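Local coordinates for protein DNA polymerase III subunit delta (Bacillus subtilis, PDB 3ZH9) that probably serves as the wrench of the bacterial clamp loader, opening the beta sliding clamp so that it can be loaded onto primed DNA, at residues A[162-173]-A[193-204]. Sequence-based numbering, arbitrary orientation.
Sequences EQKTIGTEAAEH and CTFIGDREEITL. With SO4 (sulfate ion), chain C.
Thr165 and Glu201 pair in a very short two-stranded parallel sheet, 165-166 beside 201-202. It lies in the helical region after the five-stranded sheet, consistent with the lid of an AAA+ module. Thr165 N donates to Glu200 O at 2.9 Å, and Ile202 N returns a bond to Thr165 O at 2.7 Å, the N-H...O angle 161°. Farther along, one water replaces a direct bond, accepting from Gly167 N, the N-cap of helix 168-177, and donating to Ile202 O and Glu201 OE2. At the other end, Lys164 reaches into the type II' turn from Ile196 to Arg199 that follows helix 182-195. Its chain bends at chi2 (-58°) and then runs straight, which lets NZ donate to Arg199 O at 2.7 Å and Gly197 O at 3.0 Å. The methylenes pack on the way: CG lies 3.6 Å from Cys193 SG, which also meets Glu162 CB, and CD touches Ile196 CD1. Shortened to an alanine, Lys164 would probably leave the carbonyls of Gly197 and Arg199 without their ammonium donor and bare one flank of Cys193 SG. On the inward face of the sheet, Ile166 CD1 meets Ile202 CG2 at 3.7 Å, and both isoleucines rest on Ile189 of helix 182-195. Beyond the strands, Ala170 CB sits against the backbone at Leu204, whose CD1 touches His173 CB at 3.5 Å while CD2 lies beside the Glu169 carboxylate. Arg199 turns its guanidinium to Asp206, one face against Ile196 CB. Two backbone bonds, apolar packing beneath them and a lysine gripping two turn carbonyls thus join the chain entering the hairpin of helices 168-177 and 182-195 to the chain leaving it, while the N-H groups of Glu200 and Glu201, just past the turn, bind a sulfate, probably from the crystallisation liquor.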
loop_
_atom_site.group_PDB
_atom_site.type_symbol
_atom_site.label_atom_id
_atom_site.label_comp_id
_atom_site.label_asym_id
_atom_site.label_seq_id
_atom_site.Cartn_x
_atom_site.Cartn_y
_atom_site.Cartn_z
ATOM N N GLU A 162 2.345 5.246 -19.397
ATOM C CA GLU A 162 1.152 5.356 -20.231
ATOM C C GLU A 162 1.375 6.337 -21.385
ATOM O O GLU A 162 0.416 6.766 -22.033
ATOM C CB GLU A 162 -0.057 5.774 -19.381
ATOM C CG GLU A 162 -0.494 4.694 -18.395
ATOM C CD GLU A 162 -0.800 3.365 -19.090
ATOM O OE1 GLU A 162 -1.279 3.387 -20.246
ATOM O OE2 GLU A 162 -0.556 2.298 -18.481
ATOM N N GLN A 163 2.643 6.681 -21.626
ATOM C CA GLN A 163 3.047 7.624 -22.673
ATOM C C GLN A 163 2.561 9.049 -22.430
ATOM O O GLN A 163 2.460 9.854 -23.370
ATOM C CB GLN A 163 2.626 7.151 -24.076
ATOM C CG GLN A 163 3.347 5.881 -24.547
ATOM C CD GLN A 163 2.691 4.621 -24.012
ATOM O OE1 GLN A 163 1.495 4.401 -24.218
ATOM N NE2 GLN A 163 3.462 3.796 -23.304
ATOM N N LYS A 164 2.284 9.370 -21.172
ATOM C CA LYS A 164 1.898 10.727 -20.814
ATOM C C LYS A 164 2.954 11.325 -19.905
ATOM O O LYS A 164 3.914 10.650 -19.537
ATOM C CB LYS A 164 0.541 10.730 -20.101
ATOM C CG LYS A 164 -0.579 10.119 -20.920
ATOM C CD LYS A 164 -0.732 10.870 -22.245
ATOM C CE LYS A 164 -1.824 10.257 -23.101
ATOM N NZ LYS A 164 -2.067 11.062 -24.340
ATOM N N THR A 165 2.768 12.587 -19.531
ATOM C CA THR A 165 3.648 13.224 -18.563
ATOM C C THR A 165 2.834 13.982 -17.523
ATOM O O THR A 165 1.666 14.313 -17.746
ATOM C CB THR A 165 4.603 14.202 -19.236
ATOM O OG1 THR A 165 3.841 15.211 -19.906
ATOM C CG2 THR A 165 5.481 13.474 -20.251
ATOM N N ILE A 166 3.444 14.227 -16.370
ATOM C CA ILE A 166 2.817 15.031 -15.334
ATOM C C ILE A 166 3.902 15.820 -14.624
ATOM O O ILE A 166 4.926 15.260 -14.246
ATOM C CB ILE A 166 1.965 14.160 -14.353
ATOM C CG1 ILE A 166 1.167 15.039 -13.386
ATOM C CG2 ILE A 166 2.822 13.112 -13.619
ATOM C CD1 ILE A 166 0.108 14.269 -12.562
ATOM N N GLY A 167 3.702 17.126 -14.496
ATOM C CA GLY A 167 4.679 17.990 -13.852
ATOM C C GLY A 167 4.689 17.722 -12.361
ATOM O O GLY A 167 3.764 17.094 -11.843
ATOM N N THR A 168 5.718 18.192 -11.660
ATOM C CA THR A 168 5.835 17.871 -10.241
ATOM C C THR A 168 4.742 18.531 -9.400
ATOM O O THR A 168 4.266 17.940 -8.444
ATOM C CB THR A 168 7.259 18.133 -9.655
ATOM O OG1 THR A 168 7.314 19.421 -9.033
ATOM C CG2 THR A 168 8.312 18.037 -10.733
ATOM N N GLU A 169 4.317 19.733 -9.767
ATOM C CA GLU A 169 3.242 20.390 -9.024
ATOM C C GLU A 169 1.918 19.605 -9.112
ATOM O O GLU A 169 1.255 19.387 -8.110
ATOM C CB GLU A 169 3.049 21.826 -9.512
ATOM C CG GLU A 169 2.059 22.636 -8.686
ATOM C CD GLU A 169 1.820 24.037 -9.257
ATOM O OE1 GLU A 169 2.282 24.308 -10.388
ATOM O OE2 GLU A 169 1.165 24.865 -8.580
ATOM N N ALA A 170 1.555 19.186 -10.319
ATOM C CA ALA A 170 0.346 18.406 -10.564
ATOM C C ALA A 170 0.402 17.072 -9.832
ATOM O O ALA A 170 -0.601 16.605 -9.273
ATOM C CB ALA A 170 0.170 18.177 -12.069
ATOM N N ALA A 171 1.584 16.462 -9.860
ATOM C CA ALA A 171 1.841 15.188 -9.205
ATOM C C ALA A 171 1.764 15.287 -7.681
ATOM O O ALA A 171 1.199 14.421 -7.015
ATOM C CB ALA A 171 3.222 14.649 -9.626
ATOM N N GLU A 172 2.357 16.338 -7.132
ATOM C CA GLU A 172 2.319 16.561 -5.701
ATOM C C GLU A 172 0.888 16.766 -5.239
ATOM O O GLU A 172 0.497 16.314 -4.170
ATOM C CB GLU A 172 3.168 17.782 -5.329
ATOM C CG GLU A 172 4.665 17.484 -5.334
ATOM C CD GLU A 172 5.520 18.725 -5.147
ATOM O OE1 GLU A 172 5.021 19.837 -5.430
ATOM O OE2 GLU A 172 6.691 18.582 -4.720
ATOM N N HIS A 173 0.112 17.472 -6.042
ATOM C CA HIS A 173 -1.274 17.717 -5.671
ATOM C C HIS A 173 -2.092 16.426 -5.693
ATOM O O HIS A 173 -2.925 16.183 -4.821
ATOM C CB HIS A 173 -1.914 18.751 -6.580
ATOM C CG HIS A 173 -3.192 19.296 -6.028
ATOM N ND1 HIS A 173 -4.406 19.129 -6.654
ATOM C CD2 HIS A 173 -3.446 19.965 -4.879
ATOM C CE1 HIS A 173 -5.357 19.695 -5.925
ATOM N NE2 HIS A 173 -4.798 20.210 -4.846
ATOM N N CYS A 193 -4.842 9.781 -17.601
ATOM C CA CYS A 193 -4.258 9.535 -18.916
ATOM C C CYS A 193 -5.340 9.387 -19.971
ATOM O O CYS A 193 -5.194 9.904 -21.061
ATOM C CB CYS A 193 -3.339 8.307 -18.902
ATOM S SG CYS A 193 -1.829 8.559 -17.943
ATOM N N THR A 194 -6.429 8.697 -19.627
ATOM C CA THR A 194 -7.585 8.555 -20.513
ATOM C C THR A 194 -8.266 9.897 -20.720
ATOM O O THR A 194 -8.537 10.304 -21.851
ATOM C CB THR A 194 -8.613 7.555 -19.945
ATOM O OG1 THR A 194 -8.005 6.266 -19.829
ATOM C CG2 THR A 194 -9.853 7.451 -20.858
ATOM N N PHE A 195 -8.508 10.596 -19.619
ATOM C CA PHE A 195 -9.213 11.886 -19.622
ATOM C C PHE A 195 -8.625 12.911 -20.585
ATOM O O PHE A 195 -9.364 13.577 -21.298
ATOM C CB PHE A 195 -9.243 12.484 -18.210
ATOM C CG PHE A 195 -10.012 13.784 -18.121
ATOM C CD1 PHE A 195 -11.385 13.798 -18.261
ATOM C CD2 PHE A 195 -9.362 14.986 -17.905
ATOM C CE1 PHE A 195 -12.092 14.979 -18.183
ATOM C CE2 PHE A 195 -10.074 16.176 -17.830
ATOM C CZ PHE A 195 -11.428 16.167 -17.970
ATOM N N ILE A 196 -7.299 13.051 -20.606
ATOM C CA ILE A 196 -6.694 14.135 -21.371
ATOM C C ILE A 196 -6.634 13.824 -22.874
ATOM O O ILE A 196 -6.195 14.650 -23.665
ATOM C CB ILE A 196 -5.304 14.550 -20.827
ATOM C CG1 ILE A 196 -4.273 13.432 -20.998
ATOM C CG2 ILE A 196 -5.403 14.949 -19.335
ATOM C CD1 ILE A 196 -2.889 13.854 -20.536
ATOM N N GLY A 197 -7.078 12.630 -23.252
ATOM C CA GLY A 197 -7.216 12.274 -24.658
ATOM C C GLY A 197 -5.909 12.342 -25.429
ATOM O O GLY A 197 -4.943 11.656 -25.092
ATOM N N ASP A 198 -5.886 13.182 -26.463
ATOM C CA ASP A 198 -4.736 13.315 -27.350
ATOM C C ASP A 198 -3.605 14.071 -26.688
ATOM O O ASP A 198 -2.451 13.964 -27.101
ATOM C CB ASP A 198 -5.131 14.064 -28.623
ATOM C CG ASP A 198 -5.822 13.172 -29.636
ATOM O OD1 ASP A 198 -5.448 11.981 -29.722
ATOM O OD2 ASP A 198 -6.733 13.665 -30.346
ATOM N N ARG A 199 -3.925 14.837 -25.659
ATOM C CA ARG A 199 -2.938 15.654 -24.981
ATOM C C ARG A 199 -1.883 14.807 -24.280
ATOM O O ARG A 199 -2.146 13.686 -23.883
ATOM C CB ARG A 199 -3.625 16.602 -24.007
ATOM C CG ARG A 199 -4.585 17.578 -24.659
ATOM C CD ARG A 199 -5.597 18.076 -23.654
ATOM N NE ARG A 199 -4.928 18.396 -22.409
ATOM C CZ ARG A 199 -5.462 18.287 -21.205
ATOM N NH1 ARG A 199 -6.705 17.877 -21.051
ATOM N NH2 ARG A 199 -4.732 18.596 -20.159
ATOM N N GLU A 200 -0.673 15.332 -24.172
ATOM C CA GLU A 200 0.409 14.571 -23.566
ATOM C C GLU A 200 0.567 14.805 -22.063
ATOM O O GLU A 200 0.932 13.889 -21.314
ATOM C CB GLU A 200 1.736 14.866 -24.262
ATOM C CG GLU A 200 2.904 14.140 -23.621
ATOM C CD GLU A 200 4.184 14.306 -24.398
ATOM O OE1 GLU A 200 4.137 14.917 -25.489
ATOM O OE2 GLU A 200 5.232 13.818 -23.922
ATOM N N GLU A 201 0.296 16.029 -21.625
ATOM C CA GLU A 201 0.584 16.404 -20.249
ATOM C C GLU A 201 -0.649 16.486 -19.357
ATOM O O GLU A 201 -1.609 17.193 -19.665
ATOM C CB GLU A 201 1.336 17.733 -20.189
ATOM C CG GLU A 201 1.698 18.129 -18.766
ATOM C CD GLU A 201 2.307 19.519 -18.662
ATOM O OE1 GLU A 201 2.670 20.095 -19.711
ATOM O OE2 GLU A 201 2.425 20.035 -17.527
ATOM N N ILE A 202 -0.615 15.756 -18.246
ATOM C CA ILE A 202 -1.599 15.944 -17.189
ATOM C C ILE A 202 -1.256 17.251 -16.453
ATOM O O ILE A 202 -0.207 17.350 -15.808
ATOM C CB ILE A 202 -1.581 14.757 -16.196
ATOM C CG1 ILE A 202 -1.870 13.432 -16.924
ATOM C CG2 ILE A 202 -2.550 14.988 -15.028
ATOM C CD1 ILE A 202 -1.562 12.210 -16.052
ATOM N N THR A 203 -2.129 18.250 -16.578
ATOM C CA THR A 203 -1.948 19.529 -15.895
ATOM C C THR A 203 -2.502 19.495 -14.466
ATOM O O THR A 203 -3.238 18.577 -14.100
ATOM C CB THR A 203 -2.632 20.687 -16.649
ATOM O OG1 THR A 203 -4.058 20.554 -16.565
ATOM C CG2 THR A 203 -2.202 20.729 -18.123
ATOM N N LEU A 204 -2.130 20.492 -13.667
ATOM C CA LEU A 204 -2.661 20.648 -12.322
ATOM C C LEU A 204 -4.172 20.846 -12.409
ATOM O O LEU A 204 -4.922 20.314 -11.605
ATOM C CB LEU A 204 -2.028 21.851 -11.623
ATOM C CG LEU A 204 -2.565 22.148 -10.214
ATOM C CD1 LEU A 204 -2.210 21.007 -9.271
ATOM C CD2 LEU A 204 -2.038 23.469 -9.672
HETATM S S SO4 C . 0.043 18.732 -24.664
HETATM O O1 SO4 C . -0.188 17.754 -25.728
HETATM O O2 SO4 C . 1.213 19.556 -24.962
HETATM O O3 SO4 C . 0.263 18.022 -23.410
HETATM O O4 SO4 C . -1.116 19.612 -24.538
HETATM O O HOH W 1 1.735 18.945 -15.149
#